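Local coordinates for phage terminase large subunit (Thermus phage P7426, PDB 7KS4), which probably drives viral DNA into empty capsids with its ATPase domain, the part in this crystal, and cuts the genome with a separate endonuclease domain, at residues 193-196 with 197-201. Numbering follows the deposited sequence.
With SO4 (sulfate ion), chain D.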
ATOM      1  N   GLU A 193       1.976   5.633  16.145  1.00 31.92           N
ATOM      2  CA  GLU A 193       1.988   7.091  16.130  1.00 33.77           C
ATOM      3  C   GLU A 193       1.402   7.629  14.834  1.00 31.83           C
ATOM      4  O   GLU A 193       0.553   8.528  14.851  1.00 32.60           O
ATOM      5  CB  GLU A 193       3.412   7.596  16.322  1.00 35.71           C
ATOM      6  CG  GLU A 193       4.010   7.109  17.610  1.00 40.04           C
ATOM      7  CD  GLU A 193       5.472   7.410  17.738  1.00 43.02           C
ATOM      8  OE1 GLU A 193       6.110   7.806  16.733  1.00 43.87           O
ATOM      9  OE2 GLU A 193       5.974   7.247  18.865  1.00 45.94           O
ATOM     10  N   PHE A 194       1.857   7.098  13.696  1.00 28.65           N
ATOM     11  CA  PHE A 194       1.361   7.567  12.406  1.00 28.03           C
ATOM     12  C   PHE A 194      -0.117   7.268  12.252  1.00 29.24           C
ATOM     13  O   PHE A 194      -0.870   8.085  11.705  1.00 29.19           O
ATOM     14  CB  PHE A 194       2.158   6.929  11.270  1.00 28.52           C
ATOM     15  CG  PHE A 194       3.375   7.711  10.877  1.00 31.47           C
ATOM     16  CD1 PHE A 194       4.194   8.272  11.844  1.00 32.22           C
ATOM     17  CD2 PHE A 194       3.708   7.881   9.544  1.00 33.92           C
ATOM     18  CE1 PHE A 194       5.316   8.994  11.490  1.00 35.03           C
ATOM     19  CE2 PHE A 194       4.833   8.604   9.183  1.00 34.63           C
ATOM     20  CZ  PHE A 194       5.640   9.159  10.158  1.00 35.45           C
ATOM     21  N   PHE A 195      -0.551   6.100  12.724  1.00 28.94           N
ATOM     22  CA  PHE A 195      -1.974   5.783  12.699  1.00 27.98           C
ATOM     23  C   PHE A 195      -2.776   6.852  13.429  1.00 29.66           C
ATOM     24  O   PHE A 195      -3.775   7.366  12.912  1.00 28.24           O
ATOM     25  CB  PHE A 195      -2.220   4.413  13.326  1.00 29.03           C
ATOM     26  CG  PHE A 195      -3.669   4.060  13.420  1.00 30.59           C
ATOM     27  CD1 PHE A 195      -4.312   3.445  12.364  1.00 30.91           C
ATOM     28  CD2 PHE A 195      -4.401   4.381  14.548  1.00 32.09           C
ATOM     29  CE1 PHE A 195      -5.656   3.129  12.446  1.00 32.09           C
ATOM     30  CE2 PHE A 195      -5.740   4.071  14.630  1.00 33.55           C
ATOM     31  CZ  PHE A 195      -6.367   3.447  13.573  1.00 33.37           C
ATOM     32  N   LEU A 196      -2.345   7.207  14.637  1.00 31.36           N
ATOM     33  CA  LEU A 196      -3.108   8.155  15.438  1.00 33.31           C
ATOM     34  C   LEU A 196      -3.167   9.529  14.779  1.00 32.92           C
ATOM     35  O   LEU A 196      -4.158  10.249  14.938  1.00 34.01           O
ATOM     36  CB  LEU A 196      -2.491   8.252  16.832  1.00 34.35           C
ATOM     37  CG  LEU A 196      -3.440   8.429  18.011  1.00 36.97           C
ATOM     38  CD1 LEU A 196      -4.421   7.275  18.110  1.00 38.26           C
ATOM     39  CD2 LEU A 196      -2.644   8.565  19.311  1.00 38.47           C
ATOM     40  N   MET A 197      -2.122   9.907  14.041  1.00 30.59           N
ATOM     41  CA  MET A 197      -2.114  11.206  13.370  1.00 31.32           C
ATOM     42  C   MET A 197      -3.279  11.350  12.405  1.00 30.85           C
ATOM     43  O   MET A 197      -3.694  12.476  12.101  1.00 31.29           O
ATOM     44  CB  MET A 197      -0.797  11.404  12.620  1.00 30.48           C
ATOM     45  CG  MET A 197       0.388  11.646  13.532  1.00 32.42           C
ATOM     46  SD  MET A 197       1.946  11.615  12.652  1.00 34.42           S
ATOM     47  CE  MET A 197       3.066  11.546  14.053  1.00 34.46           C
ATOM     48  N   GLY A 198      -3.799  10.238  11.894  1.00 31.51           N
ATOM     49  CA  GLY A 198      -4.896  10.288  10.949  1.00 31.34           C
ATOM     50  C   GLY A 198      -6.188   9.677  11.451  1.00 31.07           C
ATOM     51  O   GLY A 198      -7.124   9.499  10.666  1.00 30.80           O
ATOM     52  N   TRP A 199      -6.281   9.359  12.742  1.00 32.37           N
ATOM     53  CA  TRP A 199      -7.429   8.608  13.243  1.00 33.22           C
ATOM     54  C   TRP A 199      -8.520   9.578  13.684  1.00 34.58           C
ATOM     55  O   TRP A 199      -8.359  10.303  14.670  1.00 34.85           O
ATOM     56  CB  TRP A 199      -7.045   7.677  14.387  1.00 33.52           C
ATOM     57  CG  TRP A 199      -8.258   6.976  14.917  1.00 35.64           C
ATOM     58  CD1 TRP A 199      -8.830   7.133  16.149  1.00 37.21           C
ATOM     59  CD2 TRP A 199      -9.084   6.039  14.209  1.00 37.10           C
ATOM     60  NE1 TRP A 199      -9.947   6.340  16.257  1.00 39.06           N
ATOM     61  CE2 TRP A 199     -10.127   5.660  15.080  1.00 38.57           C
ATOM     62  CE3 TRP A 199      -9.034   5.477  12.929  1.00 37.04           C
ATOM     63  CZ2 TRP A 199     -11.108   4.741  14.713  1.00 39.77           C
ATOM     64  CZ3 TRP A 199     -10.018   4.566  12.562  1.00 38.38           C
ATOM     65  CH2 TRP A 199     -11.040   4.211  13.453  1.00 39.41           C
ATOM     66  N   ARG A 200      -9.637   9.582  12.959  1.00 36.03           N
ATOM     67  CA  ARG A 200     -10.775  10.437  13.283  1.00 39.07           C
ATOM     68  C   ARG A 200     -12.028   9.628  13.611  1.00 41.02           C
ATOM     69  O   ARG A 200     -13.131  10.185  13.641  1.00 43.54           O
ATOM     70  CB  ARG A 200     -11.043  11.405  12.128  1.00 40.84           C
ATOM     71  CG  ARG A 200      -9.856  12.283  11.815  1.00 40.30           C
ATOM     72  CD  ARG A 200     -10.130  13.253  10.683  1.00 41.92           C
ATOM     73  NE  ARG A 200      -8.961  14.093  10.441  1.00 41.40           N
ATOM     74  CZ  ARG A 200      -7.866  13.684   9.804  1.00 40.42           C
ATOM     75  NH1 ARG A 200      -7.792  12.447   9.328  1.00 38.92           N
ATOM     76  NH2 ARG A 200      -6.846  14.515   9.644  1.00 40.21           N
ATOM     77  N   GLY A 201     -11.887   8.330  13.859  1.00 41.83           N
ATOM     78  CA  GLY A 201     -13.025   7.479  14.136  1.00 43.21           C
ATOM     79  C   GLY A 201     -13.453   7.414  15.587  1.00 44.51           C
ATOM     80  O   GLY A 201     -14.290   6.574  15.937  1.00 45.84           O
TER
HETATM   81  S   SO4 D 303      -7.711  17.805  10.866  0.89 79.21           S
HETATM   82  O1  SO4 D 303      -6.528  16.981  11.088  0.89 78.94           O
HETATM   83  O2  SO4 D 303      -7.854  18.088   9.440  0.89 78.17           O
HETATM   84  O3  SO4 D 303      -8.903  17.104  11.338  0.89 78.28           O
HETATM   85  O4  SO4 D 303      -7.561  19.059  11.600  0.89 77.65           O
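F195 and W199 both swing CG anti to the backbone N (chi1 176° and 177°), which lays their side chains next to each other, pointing the same way, at the C-terminal end of helix 190-197 in the P-loop ATPase domain. The rings form an offset, nearly parallel pair, planes at 21° and centroids 5.2 Å apart, with little overlap: F195 CZ meets W199 CE3 at 3.4 Å, touching one indole face near the rim. The backbone N of G201 lies over the centre of the opposite face, and W199 NE1 donates a hydrogen bond to G202 O, which helps fix how the indole is turned. F195 also packs on V39 and C41 of strand 37-42, beside the edge strand 219-224, and on F257.

A Met-aromatic contact joins M197 to F194, the sulfur SD standing 4.6 Å from the ring centroid in an oblique approach, while W164, W190 and F219 meet the same ring edge-to-face. The backbone winds down from an i to i+4 bond, M197 N to E193 O, to i to i+3 bonds: G198 N to F195 O, and W199 N to L196 O at 3.2 Å. Beyond the turn, the extended R200 side chain holds a sulfate, probably from the crystallisation liquor, that T215 OG1 also binds; R200 NE donates a nearly straight hydrogen bond to sulfate O3 at 3.1 Å and R200 NH2 a second to O1 at 2.9 Å.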